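Local coordinates for peptidase M16 C-terminal domain-containing protein (Enterococcus faecalis, PDB 3D3Y) that is of unknown function but belongs to the M16 metallopeptidase family, with an inactive-type M16 domain, and is predicted to bind a metal ion, at residues 44-49 with 125-130; 231-236 with 379-384; 317-322 with 331-336. All blocks are in the same frame, centred on the assembly; numbering follows the deposited sequence.

Contact 1: 44-49 with 125-130; sequences TLLSSL and GQFEAE
F127 lies against helix 40-52, where two leucines one turn apart, L46 and L49, meet its ring. L49 makes the larger of the two contacts. Its CD1 methyl lies over the centre of one ring face, 3.9 Å from the F127 centroid and only 8° off the ring normal, which is the geometry of a CH-pi contact. The same residue also reaches the ring with its stem, since L49 CB is 3.8 Å from F127 CE1, and the ring is thereby met at both its centre and one flank. L46 approaches differently. Its side chain crosses that of F127 at about a right angle, and L46 CD1 comes within 3.5 Å of F127 CZ from an oblique direction. With chi1 at -174°, L46 sends CG opposite its backbone N, which carries the methyl towards the far end of the ring. All three residues are buried, and L188 of helix 185-198 also touches both leucines. Just beyond the ring the chain turns into helix 129-148. E128 is its N-cap: E130 N donates to E128 OE2 over 3.1 Å at an N-H...O angle of 152°, while E128 OE1 bonds to T131 OG1. This caps the first turn of helix 129-148 directly after F127. The short hairpin strand 126-127, through F127, thus packs on helix 40-52 together with helices 185-198 and 129-148, the latter touching L49 through E135, an arrangement consistent with the alpha/beta fold of M16-type domains.

Contact 2: 231-236 with 379-384; sequences AAIFYN and ELMPQT
Two kinds of contact, apolar and selenium-aromatic, join I233 and F234 to L380 and M381. The apolar part centres on I233, whose two branches serve different partners. Its CD1 meets L380 CD1 at 3.8 Å, the two side chains crossing at about a right angle. Its CG2 lies 4.1 Å from M381 SE and, within its own segment, also sits 4.0 Å above the centre of one face of the F234 ring. I233 thus touches the F234 ring, L380 and M381 at once.

The second kind is a Met-aromatic contact made by a selenomethionine. M381 SE is 3.5 Å from F234 CZ and 4.5 Å from the ring centroid, 51° off the normal, an oblique approach. The selenium is carried there by chi1 (-56°, CG anti to the carbonyl carbon) and an extended chi2. Y266 also meets the F234 ring.

Hydrogen bonding holds the M381 backbone where the helix ends. M381 O accepts from T384 N at 3.2 Å in a type I turn, and from T384 OG1 at 2.8 Å, a donor lying in the carbonyl plane.

I233 also makes a backbone bond to N84, and L380 touches Q85. The loop between helix 211-219 and strand 244-251 therefore packs on the C-terminal end of helix 368-380. That loop leads from the six-stranded sheet to the five-stranded one, consistent with two M16-type halves.

Contact 3: 317-322 with 331-336; sequences VQTGID and RLISTE. With EDO (1,2-ethanediol), chain G.
V317 turns CG1 opposite its backbone N (chi1 167°), while I333 puts CG1 opposite its carbonyl carbon (chi1 -69°) and then runs on extended to CD1. Together these torsions bring the two side chains tip to tip, with V317 CG1 4.1 Å from I333 CD1. The second contact uses the same isoleucine methyl: T319 CG2 lies 4.2 Å from I333 CD1. One terminal methyl thus spans two residues of the strand that stand two positions apart and both point towards the helix, whereas the intervening Q318 points away, the alternation expected of a regular strand. Both separations are ordinary van der Waals distances, and the two segments cover little of each other, 92 Å² in all.

T319 faces the helix with a methyl and satisfies its hydroxyl within the sheet, where OG1 bonds to L257 O. Its backbone N bonds to N258 OD1, so strand 255-262 holds the residue by polar contacts while its methyl serves the hydrophobic layer. That layer is widened by F282 of helix 272-284, which touches V317 and I333, and by L259 and Y261, both of which touch I333.

In the helix, R331 O is gripped by two donors from opposite faces of its plane: T335 N at 2.9 Å and T335 OG1 at 3.0 Å, the hydroxyl standing 36° out of plane.

At the strand's end, a 1,2-ethanediol, probably from the crystallisation liquor, makes a weak hydrogen bond from O1 to D322 OD2 at 3.3 Å; D322 OD1 binds Y302 OH. The contact as a whole is helix-on-sheet packing: helix 326-341 lies on one face of the mixed sheet and strand 314-321 supplies part of that face, consistent with the alpha/beta layering of M16-type domains.

How the contacts relate
Centres of contacts 1 and 2 lie 31 Å apart, those of 2 and 3 33 Å, and those of 1 and 3 44 Å, on opposite sides of the chain's centre. Contact 1 closes before contact 2 opens, and contact 3 is nested inside the loop closed by contact 2. None shares a helix or strand with another. Contact 1 joins helix 40-52 to the hairpin 122-127, beside the six-stranded sheet; contact 3 belongs to the five-stranded sheet. Contacts 1 and 3 thus each pack a helix within its own sheet-bearing half, whereas contact 2, off the line joining them, ties the loop connecting the two sheets to the end of helix 368-380.

Contact 1: 44-49 with 125-130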
ATOM      1  N   THR A  44      -0.623 -10.377   8.188  1.00 31.81           N
ATOM      2  CA  THR A  44       0.220  -9.393   8.906  1.00 31.95           C
ATOM      3  C   THR A  44       1.108 -10.023   9.977  1.00 31.80           C
ATOM      4  O   THR A  44       2.324  -9.733  10.036  1.00 32.19           O
ATOM      5  CB  THR A  44      -0.638  -8.259   9.507  1.00 32.12           C
ATOM      6  OG1 THR A  44      -1.406  -7.692   8.457  1.00 31.31           O
ATOM      7  CG2 THR A  44       0.198  -7.153  10.190  1.00 32.42           C
ATOM      8  N   LEU A  45       0.517 -10.835  10.843  1.00 30.90           N
ATOM      9  CA  LEU A  45       1.300 -11.480  11.906  1.00 31.43           C
ATOM     10  C   LEU A  45       2.303 -12.491  11.337  1.00 31.70           C
ATOM     11  O   LEU A  45       3.450 -12.593  11.802  1.00 33.09           O
ATOM     12  CB  LEU A  45       0.382 -12.185  12.929  1.00 31.98           C
ATOM     13  CG  LEU A  45       1.049 -12.933  14.107  1.00 32.10           C
ATOM     14  CD1 LEU A  45       2.026 -11.967  14.894  1.00 34.00           C
ATOM     15  CD2 LEU A  45      -0.047 -13.440  15.047  1.00 30.22           C
ATOM     16  N   LEU A  46       1.865 -13.249  10.340  1.00 31.57           N
ATOM     17  CA  LEU A  46       2.748 -14.187   9.665  1.00 31.48           C
ATOM     18  C   LEU A  46       4.009 -13.493   9.114  1.00 32.16           C
ATOM     19  O   LEU A  46       5.107 -14.044   9.166  1.00 30.84           O
ATOM     20  CB  LEU A  46       1.999 -14.884   8.534  1.00 31.48           C
ATOM     21  CG  LEU A  46       2.804 -15.990   7.853  1.00 32.18           C
ATOM     22  CD1 LEU A  46       3.190 -17.153   8.831  1.00 31.20           C
ATOM     23  CD2 LEU A  46       1.992 -16.526   6.673  1.00 30.58           C
ATOM     24  N   SER A  47       3.850 -12.306   8.544  1.00 32.28           N
ATOM     25  CA  SER A  47       5.008 -11.605   8.012  1.00 33.33           C
ATOM     26  C   SER A  47       6.029 -11.343   9.132  1.00 34.12           C
ATOM     27  O   SER A  47       7.248 -11.417   8.892  1.00 33.77           O
ATOM     28  CB  SER A  47       4.592 -10.309   7.287  1.00 34.01           C
ATOM     29  OG  SER A  47       4.254  -9.275   8.196  1.00 35.52           O
ATOM     30  N   SER A  48       5.563 -11.055  10.355  1.00 33.41           N
ATOM     31  CA  SER A  48       6.506 -10.892  11.466  1.00 34.20           C
ATOM     32  C   SER A  48       7.131 -12.225  11.882  1.00 33.41           C
ATOM     33  O   SER A  48       8.306 -12.284  12.181  1.00 34.07           O
ATOM     34  CB  SER A  48       5.835 -10.294  12.690  1.00 34.89           C
ATOM     35  OG  SER A  48       5.654  -8.912  12.491  1.00 40.52           O
ATOM     36  N   LEU A  49       6.348 -13.294  11.851  1.00 32.87           N
ATOM     37  CA  LEU A  49       6.835 -14.589  12.305  1.00 32.43           C
ATOM     38  C   LEU A  49       7.907 -15.104  11.367  1.00 32.77           C
ATOM     39  O   LEU A  49       8.963 -15.595  11.841  1.00 32.48           O
ATOM     40  CB  LEU A  49       5.692 -15.599  12.436  1.00 32.79           C
ATOM     41  CG  LEU A  49       4.624 -15.318  13.505  1.00 33.41           C
ATOM     42  CD1 LEU A  49       3.375 -16.189  13.324  1.00 29.39           C
ATOM     43  CD2 LEU A  49       5.172 -15.529  14.942  1.00 33.25           C
ATOM     44  N   GLY A 125       3.045 -28.621  13.789  1.00 31.60           N
ATOM     45  CA  GLY A 125       1.920 -27.793  13.369  1.00 31.57           C
ATOM     46  C   GLY A 125       1.643 -26.488  14.063  1.00 31.36           C
ATOM     47  O   GLY A 125       0.583 -25.897  13.836  1.00 32.51           O
ATOM     48  N   GLN A 126       2.540 -26.037  14.942  1.00 30.17           N
ATOM     49  CA  GLN A 126       2.382 -24.721  15.576  1.00 30.18           C
ATOM     50  C   GLN A 126       3.680 -23.943  15.522  1.00 30.30           C
ATOM     51  O   GLN A 126       4.767 -24.526  15.682  1.00 29.35           O
ATOM     52  CB  GLN A 126       1.931 -24.849  17.038  1.00 29.84           C
ATOM     53  CG  GLN A 126       0.584 -25.572  17.216  1.00 30.77           C
ATOM     54  CD  GLN A 126       0.119 -25.594  18.659  1.00 31.63           C
ATOM     55  OE1 GLN A 126       0.542 -24.763  19.463  1.00 33.15           O
ATOM     56  NE2 GLN A 126      -0.759 -26.554  18.999  1.00 32.74           N
ATOM     57  N   PHE A 127       3.593 -22.634  15.282  1.00 30.53           N
ATOM     58  CA  PHE A 127       4.773 -21.807  15.462  1.00 31.56           C
ATOM     59  C   PHE A 127       5.369 -21.972  16.857  1.00 31.85           C
ATOM     60  O   PHE A 127       4.654 -22.173  17.826  1.00 31.13           O
ATOM     61  CB  PHE A 127       4.492 -20.341  15.155  1.00 31.18           C
ATOM     62  CG  PHE A 127       4.574 -20.027  13.690  1.00 30.43           C
ATOM     63  CD1 PHE A 127       5.786 -19.636  13.121  1.00 31.29           C
ATOM     64  CD2 PHE A 127       3.447 -20.134  12.886  1.00 30.33           C
ATOM     65  CE1 PHE A 127       5.878 -19.363  11.762  1.00 32.55           C
ATOM     66  CE2 PHE A 127       3.512 -19.840  11.509  1.00 32.55           C
ATOM     67  CZ  PHE A 127       4.732 -19.467  10.938  1.00 29.94           C
ATOM     68  N   GLU A 128       6.687 -21.910  16.939  1.00 32.62           N
ATOM     69  CA  GLU A 128       7.382 -21.941  18.214  1.00 32.97           C
ATOM     70  C   GLU A 128       6.747 -20.891  19.157  1.00 33.66           C
ATOM     71  O   GLU A 128       6.494 -19.749  18.738  1.00 31.83           O
ATOM     72  CB  GLU A 128       8.856 -21.664  17.960  1.00 33.81           C
ATOM     73  CG  GLU A 128       9.764 -22.023  19.081  1.00 35.69           C
ATOM     74  CD  GLU A 128       9.857 -20.921  20.101  1.00 38.70           C
ATOM     75  OE1 GLU A 128       9.975 -19.737  19.706  1.00 38.95           O
ATOM     76  OE2 GLU A 128       9.806 -21.245  21.301  1.00 42.44           O
ATOM     77  N   ALA A 129       6.462 -21.306  20.395  1.00 33.28           N
ATOM     78  CA  ALA A 129       5.613 -20.533  21.311  1.00 34.75           C
ATOM     79  C   ALA A 129       6.235 -19.216  21.782  1.00 35.55           C
ATOM     80  O   ALA A 129       5.556 -18.182  21.869  1.00 35.73           O
ATOM     81  CB  ALA A 129       5.228 -21.393  22.521  1.00 35.07           C
ATOM     82  N   GLU A 130       7.523 -19.236  22.109  1.00 36.25           N
ATOM     83  CA  GLU A 130       8.146 -18.017  22.581  1.00 36.71           C
ATOM     84  C   GLU A 130       8.100 -17.009  21.482  1.00 35.70           C
ATOM     85  O   GLU A 130       7.753 -15.839  21.698  1.00 34.92           O
ATOM     86  CB  GLU A 130       9.591 -18.244  23.009  1.00 38.04           C
ATOM     87  CG  GLU A 130      10.165 -17.048  23.776  1.00 43.72           C
ATOM     88  CD  GLU A 130      11.518 -16.559  23.230  1.00 51.76           C
ATOM     89  OE1 GLU A 130      12.544 -17.256  23.475  1.00 51.83           O
ATOM     90  OE2 GLU A 130      11.540 -15.462  22.571  1.00 55.83           O
TER

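Contact 2: 231-236 with 379-384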
ATOM      1  N   ALA A 231      -7.040 -12.503  -7.844  1.00 34.97           N
ATOM      2  CA  ALA A 231      -8.203 -11.662  -7.499  1.00 36.39           C
ATOM      3  C   ALA A 231      -8.243 -10.401  -8.393  1.00 36.78           C
ATOM      4  O   ALA A 231      -7.188  -9.885  -8.796  1.00 35.70           O
ATOM      5  CB  ALA A 231      -8.137 -11.243  -6.024  1.00 35.12           C
ATOM      6  N   ALA A 232      -9.449  -9.895  -8.672  1.00 37.65           N
ATOM      7  CA  ALA A 232      -9.601  -8.628  -9.385  1.00 38.65           C
ATOM      8  C   ALA A 232      -8.865  -7.546  -8.611  1.00 39.33           C
ATOM      9  O   ALA A 232      -8.934  -7.499  -7.384  1.00 40.21           O
ATOM     10  CB  ALA A 232     -11.041  -8.276  -9.542  1.00 39.53           C
ATOM     11  N   ILE A 233      -8.114  -6.701  -9.303  1.00 38.57           N
ATOM     12  CA  ILE A 233      -7.353  -5.709  -8.562  1.00 38.81           C
ATOM     13  C   ILE A 233      -8.242  -4.563  -8.031  1.00 38.18           C
ATOM     14  O   ILE A 233      -8.073  -4.124  -6.889  1.00 40.09           O
ATOM     15  CB  ILE A 233      -6.107  -5.174  -9.322  1.00 38.38           C
ATOM     16  CG1 ILE A 233      -5.388  -4.157  -8.418  1.00 41.22           C
ATOM     17  CG2 ILE A 233      -6.481  -4.557 -10.651  1.00 39.35           C
ATOM     18  CD1 ILE A 233      -3.951  -4.409  -8.109  1.00 35.18           C
ATOM     19  N   PHE A 234      -9.171  -4.086  -8.847  1.00 35.80           N
ATOM     20  CA  PHE A 234      -9.902  -2.880  -8.504  1.00 34.66           C
ATOM     21  C   PHE A 234     -11.038  -3.228  -7.560  1.00 34.72           C
ATOM     22  O   PHE A 234     -11.594  -4.343  -7.621  1.00 33.88           O
ATOM     23  CB  PHE A 234     -10.451  -2.171  -9.752  1.00 33.77           C
ATOM     24  CG  PHE A 234      -9.383  -1.625 -10.666  1.00 33.61           C
ATOM     25  CD1 PHE A 234      -8.255  -0.985 -10.160  1.00 31.52           C
ATOM     26  CD2 PHE A 234      -9.515  -1.747 -12.043  1.00 35.56           C
ATOM     27  CE1 PHE A 234      -7.252  -0.466 -11.021  1.00 32.40           C
ATOM     28  CE2 PHE A 234      -8.518  -1.224 -12.919  1.00 36.11           C
ATOM     29  CZ  PHE A 234      -7.392  -0.582 -12.391  1.00 31.45           C
ATOM     30  N   TYR A 235     -11.380  -2.285  -6.688  1.00 34.41           N
ATOM     31  CA  TYR A 235     -12.615  -2.415  -5.909  1.00 35.14           C
ATOM     32  C   TYR A 235     -13.553  -1.279  -6.307  1.00 35.50           C
ATOM     33  O   TYR A 235     -13.132  -0.128  -6.435  1.00 34.05           O
ATOM     34  CB  TYR A 235     -12.360  -2.373  -4.398  1.00 35.34           C
ATOM     35  CG  TYR A 235     -13.636  -2.263  -3.566  1.00 36.78           C
ATOM     36  CD1 TYR A 235     -14.316  -3.413  -3.119  1.00 36.97           C
ATOM     37  CD2 TYR A 235     -14.171  -1.013  -3.243  1.00 36.98           C
ATOM     38  CE1 TYR A 235     -15.493  -3.316  -2.352  1.00 36.68           C
ATOM     39  CE2 TYR A 235     -15.349  -0.903  -2.477  1.00 36.97           C
ATOM     40  CZ  TYR A 235     -15.997  -2.049  -2.039  1.00 37.80           C
ATOM     41  OH  TYR A 235     -17.141  -1.895  -1.283  1.00 38.14           O
ATOM     42  N   ASN A 236     -14.825  -1.634  -6.473  1.00 36.12           N
ATOM     43  CA  ASN A 236     -15.889  -0.692  -6.781  1.00 38.18           C
ATOM     44  C   ASN A 236     -17.133  -0.993  -5.917  1.00 37.98           C
ATOM     45  O   ASN A 236     -17.343  -2.129  -5.464  1.00 37.62           O
ATOM     46  CB  ASN A 236     -16.222  -0.787  -8.288  1.00 40.24           C
ATOM     47  CG  ASN A 236     -17.345   0.138  -8.697  1.00 44.83           C
ATOM     48  OD1 ASN A 236     -17.199   1.370  -8.635  1.00 51.17           O
ATOM     49  ND2 ASN A 236     -18.492  -0.446  -9.103  1.00 48.30           N
ATOM     50  N   GLU A 379       2.868  -5.928 -14.771  1.00 40.45           N
ATOM     51  CA  GLU A 379       2.602  -7.351 -14.869  1.00 41.53           C
ATOM     52  C   GLU A 379       1.112  -7.614 -14.685  1.00 42.05           C
ATOM     53  O   GLU A 379       0.519  -8.355 -15.444  1.00 41.37           O
ATOM     54  CB  GLU A 379       3.410  -8.109 -13.810  1.00 41.64           C
ATOM     55  CG  GLU A 379       3.054  -9.585 -13.650  1.00 41.79           C
ATOM     56  CD  GLU A 379       3.340 -10.400 -14.901  1.00 43.32           C
ATOM     57  OE1 GLU A 379       4.155  -9.953 -15.746  1.00 39.96           O
ATOM     58  OE2 GLU A 379       2.744 -11.501 -15.029  1.00 44.31           O
ATOM     59  N   LEU A 380       0.514  -6.980 -13.685  1.00 42.74           N
ATOM     60  CA  LEU A 380      -0.927  -7.081 -13.466  1.00 44.16           C
ATOM     61  C   LEU A 380      -1.742  -6.518 -14.629  1.00 45.06           C
ATOM     62  O   LEU A 380      -2.633  -7.180 -15.168  1.00 45.33           O
ATOM     63  CB  LEU A 380      -1.314  -6.378 -12.164  1.00 43.66           C
ATOM     64  CG  LEU A 380      -0.612  -6.899 -10.912  1.00 43.81           C
ATOM     65  CD1 LEU A 380      -0.872  -5.988  -9.739  1.00 45.64           C
ATOM     66  CD2 LEU A 380      -1.032  -8.317 -10.574  1.00 45.46           C
HETATM   67  N   MSE A 381      -1.415  -5.302 -15.044  1.00 45.63           N
HETATM   68  CA  MSE A 381      -2.221  -4.618 -16.030  1.00 46.72           C
HETATM   69  C   MSE A 381      -1.401  -4.160 -17.192  1.00 46.45           C
HETATM   70  O   MSE A 381      -1.015  -2.983 -17.265  1.00 45.42           O
HETATM   71  CB  MSE A 381      -2.923  -3.447 -15.384  1.00 46.51           C
HETATM   72  CG  MSE A 381      -3.748  -3.861 -14.213  1.00 46.95           C
HETATM   73 SE   MSE A 381      -4.513  -2.280 -13.495  0.70 50.67          SE
HETATM   74  CE  MSE A 381      -3.286  -1.813 -12.115  1.00 38.96           C
ATOM     75  N   PRO A 382      -1.168  -5.085 -18.134  1.00 46.92           N
ATOM     76  CA  PRO A 382      -0.185  -4.964 -19.204  1.00 47.95           C
ATOM     77  C   PRO A 382      -0.413  -3.804 -20.146  1.00 48.42           C
ATOM     78  O   PRO A 382       0.513  -3.375 -20.825  1.00 49.11           O
ATOM     79  CB  PRO A 382      -0.333  -6.289 -19.976  1.00 47.61           C
ATOM     80  CG  PRO A 382      -0.981  -7.218 -19.027  1.00 47.67           C
ATOM     81  CD  PRO A 382      -1.901  -6.359 -18.222  1.00 47.05           C
ATOM     82  N   GLN A 383      -1.627  -3.303 -20.229  1.00 49.29           N
ATOM     83  CA  GLN A 383      -1.848  -2.273 -21.225  1.00 50.47           C
ATOM     84  C   GLN A 383      -2.229  -0.939 -20.653  1.00 49.70           C
ATOM     85  O   GLN A 383      -2.774  -0.081 -21.339  1.00 50.21           O
ATOM     86  CB  GLN A 383      -2.749  -2.771 -22.364  1.00 50.97           C
ATOM     87  CG  GLN A 383      -1.922  -3.617 -23.386  1.00 52.53           C
ATOM     88  CD  GLN A 383      -2.753  -4.516 -24.290  1.00 53.38           C
ATOM     89  OE1 GLN A 383      -3.437  -4.047 -25.223  1.00 56.54           O
ATOM     90  NE2 GLN A 383      -2.661  -5.830 -24.049  1.00 56.24           N
ATOM     91  N   THR A 384      -1.865  -0.758 -19.385  1.00 48.46           N
ATOM     92  CA  THR A 384      -1.927   0.529 -18.733  1.00 47.97           C
ATOM     93  C   THR A 384      -0.536   1.143 -18.774  1.00 47.37           C
ATOM     94  O   THR A 384      -0.304   2.170 -18.171  1.00 46.91           O
ATOM     95  CB  THR A 384      -2.374   0.376 -17.271  1.00 48.09           C
ATOM     96  OG1 THR A 384      -1.330  -0.268 -16.532  1.00 48.89           O
ATOM     97  CG2 THR A 384      -3.609  -0.484 -17.204  1.00 48.48           C
TER

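Contact 3: 317-322 with 331-336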
ATOM      1  N   VAL A 317     -10.877  13.842   2.146  1.00 31.84           N
ATOM      2  CA  VAL A 317     -10.426  15.083   2.653  1.00 31.93           C
ATOM      3  C   VAL A 317     -10.322  14.833   4.143  1.00 31.89           C
ATOM      4  O   VAL A 317     -11.255  14.287   4.750  1.00 32.02           O
ATOM      5  CB  VAL A 317     -11.437  16.235   2.359  1.00 31.63           C
ATOM      6  CG1 VAL A 317     -11.096  17.519   3.182  1.00 31.06           C
ATOM      7  CG2 VAL A 317     -11.440  16.586   0.873  1.00 31.13           C
ATOM      8  N   GLN A 318      -9.186  15.212   4.724  1.00 32.18           N
ATOM      9  CA  GLN A 318      -8.962  15.071   6.154  1.00 32.65           C
ATOM     10  C   GLN A 318      -8.627  16.437   6.752  1.00 32.09           C
ATOM     11  O   GLN A 318      -7.770  17.138   6.214  1.00 32.71           O
ATOM     12  CB  GLN A 318      -7.782  14.125   6.381  1.00 33.10           C
ATOM     13  CG  GLN A 318      -8.036  12.693   5.905  1.00 37.89           C
ATOM     14  CD  GLN A 318      -6.820  11.832   6.147  1.00 43.11           C
ATOM     15  OE1 GLN A 318      -6.258  11.800   7.260  1.00 42.64           O
ATOM     16  NE2 GLN A 318      -6.379  11.156   5.100  1.00 43.98           N
ATOM     17  N   THR A 319      -9.298  16.806   7.850  1.00 31.72           N
ATOM     18  CA  THR A 319      -9.045  18.063   8.552  1.00 30.94           C
ATOM     19  C   THR A 319      -8.884  17.839  10.065  1.00 30.67           C
ATOM     20  O   THR A 319      -9.441  16.887  10.620  1.00 30.15           O
ATOM     21  CB  THR A 319     -10.189  19.110   8.290  1.00 30.83           C
ATOM     22  OG1 THR A 319     -11.383  18.734   8.981  1.00 32.85           O
ATOM     23  CG2 THR A 319     -10.533  19.216   6.758  1.00 31.85           C
ATOM     24  N   GLY A 320      -8.107  18.710  10.700  1.00 30.22           N
ATOM     25  CA  GLY A 320      -8.119  18.900  12.165  1.00 29.15           C
ATOM     26  C   GLY A 320      -8.718  20.269  12.421  1.00 30.13           C
ATOM     27  O   GLY A 320      -8.318  21.287  11.780  1.00 29.48           O
ATOM     28  N   ILE A 321      -9.685  20.318  13.336  1.00 29.95           N
ATOM     29  CA  ILE A 321     -10.471  21.540  13.569  1.00 30.20           C
ATOM     30  C   ILE A 321     -10.781  21.680  15.043  1.00 31.14           C
ATOM     31  O   ILE A 321     -10.544  20.737  15.811  1.00 29.81           O
ATOM     32  CB  ILE A 321     -11.821  21.560  12.757  1.00 30.31           C
ATOM     33  CG1 ILE A 321     -12.792  20.480  13.248  1.00 31.64           C
ATOM     34  CG2 ILE A 321     -11.565  21.412  11.201  1.00 29.36           C
ATOM     35  CD1 ILE A 321     -14.228  20.610  12.682  1.00 30.78           C
ATOM     36  N   ASP A 322     -11.258  22.866  15.433  1.00 30.58           N
ATOM     37  CA  ASP A 322     -11.998  23.005  16.665  1.00 32.30           C
ATOM     38  C   ASP A 322     -13.404  22.501  16.346  1.00 32.32           C
ATOM     39  O   ASP A 322     -14.034  22.981  15.388  1.00 31.91           O
ATOM     40  CB  ASP A 322     -12.039  24.466  17.126  1.00 32.21           C
ATOM     41  CG  ASP A 322     -10.669  24.996  17.573  1.00 35.76           C
ATOM     42  OD1 ASP A 322      -9.739  24.200  17.868  1.00 38.42           O
ATOM     43  OD2 ASP A 322     -10.531  26.232  17.646  1.00 40.67           O
ATOM     44  N   ARG A 331     -19.198  23.529   4.924  1.00 31.44           N
ATOM     45  CA  ARG A 331     -19.663  24.513   3.910  1.00 32.62           C
ATOM     46  C   ARG A 331     -18.480  25.101   3.109  1.00 31.40           C
ATOM     47  O   ARG A 331     -18.559  25.235   1.886  1.00 29.83           O
ATOM     48  CB  ARG A 331     -20.515  25.626   4.547  1.00 32.78           C
ATOM     49  CG  ARG A 331     -21.850  25.094   5.154  1.00 35.50           C
ATOM     50  CD  ARG A 331     -22.784  26.235   5.687  1.00 36.84           C
ATOM     51  NE  ARG A 331     -22.355  26.822   6.967  1.00 44.49           N
ATOM     52  CZ  ARG A 331     -22.775  26.445   8.184  1.00 47.31           C
ATOM     53  NH1 ARG A 331     -23.648  25.449   8.345  1.00 50.54           N
ATOM     54  NH2 ARG A 331     -22.305  27.065   9.262  1.00 46.94           N
ATOM     55  N   LEU A 332     -17.389  25.421   3.794  1.00 30.80           N
ATOM     56  CA  LEU A 332     -16.207  25.964   3.113  1.00 31.49           C
ATOM     57  C   LEU A 332     -15.618  24.968   2.102  1.00 31.22           C
ATOM     58  O   LEU A 332     -15.261  25.355   1.003  1.00 31.51           O
ATOM     59  CB  LEU A 332     -15.129  26.375   4.125  1.00 32.22           C
ATOM     60  CG  LEU A 332     -15.425  27.587   5.026  1.00 34.74           C
ATOM     61  CD1 LEU A 332     -14.381  27.757   6.158  1.00 36.87           C
ATOM     62  CD2 LEU A 332     -15.546  28.875   4.209  1.00 38.68           C
ATOM     63  N   ILE A 333     -15.476  23.710   2.512  1.00 30.66           N
ATOM     64  CA  ILE A 333     -14.982  22.629   1.632  1.00 31.02           C
ATOM     65  C   ILE A 333     -15.877  22.465   0.396  1.00 30.77           C
ATOM     66  O   ILE A 333     -15.377  22.366  -0.750  1.00 30.97           O
ATOM     67  CB  ILE A 333     -14.945  21.284   2.378  1.00 30.08           C
ATOM     68  CG1 ILE A 333     -13.847  21.290   3.449  1.00 31.35           C
ATOM     69  CG2 ILE A 333     -14.733  20.098   1.376  1.00 32.58           C
ATOM     70  CD1 ILE A 333     -13.984  20.102   4.451  1.00 30.60           C
ATOM     71  N   SER A 334     -17.191  22.442   0.632  1.00 29.97           N
ATOM     72  CA  SER A 334     -18.174  22.361  -0.461  1.00 30.76           C
ATOM     73  C   SER A 334     -18.048  23.537  -1.436  1.00 30.53           C
ATOM     74  O   SER A 334     -18.111  23.372  -2.679  1.00 29.83           O
ATOM     75  CB  SER A 334     -19.597  22.346   0.116  1.00 31.20           C
ATOM     76  OG  SER A 334     -20.545  22.478  -0.939  1.00 34.05           O
ATOM     77  N   THR A 335     -17.840  24.727  -0.876  1.00 30.19           N
ATOM     78  CA  THR A 335     -17.638  25.925  -1.713  1.00 30.70           C
ATOM     79  C   THR A 335     -16.438  25.810  -2.640  1.00 30.39           C
ATOM     80  O   THR A 335     -16.536  26.133  -3.838  1.00 30.40           O
ATOM     81  CB  THR A 335     -17.530  27.178  -0.847  1.00 29.85           C
ATOM     82  OG1 THR A 335     -18.787  27.338  -0.187  1.00 29.43           O
ATOM     83  CG2 THR A 335     -17.266  28.417  -1.717  1.00 31.98           C
ATOM     84  N   GLU A 336     -15.315  25.351  -2.094  1.00 30.22           N
ATOM     85  CA  GLU A 336     -14.131  25.145  -2.921  1.00 29.73           C
ATOM     86  C   GLU A 336     -14.351  24.084  -3.986  1.00 30.64           C
ATOM     87  O   GLU A 336     -13.881  24.231  -5.098  1.00 30.39           O
ATOM     88  CB  GLU A 336     -12.891  24.831  -2.077  1.00 30.35           C
ATOM     89  CG  GLU A 336     -12.455  26.025  -1.175  1.00 30.45           C
ATOM     90  CD  GLU A 336     -12.379  27.345  -1.941  1.00 33.24           C
ATOM     91  OE1 GLU A 336     -12.007  27.344  -3.136  1.00 37.26           O
ATOM     92  OE2 GLU A 336     -12.689  28.399  -1.363  1.00 36.49           O
TER
HETATM   93  C1  EDO G 428      -8.417  26.871  14.035  1.00 45.60           C
HETATM   94  O1  EDO G 428      -9.732  27.033  14.576  1.00 43.18           O
HETATM   95  C2  EDO G 428      -7.539  27.893  14.742  1.00 45.79           C
HETATM   96  O2  EDO G 428      -6.262  28.013  14.089  1.00 48.51           O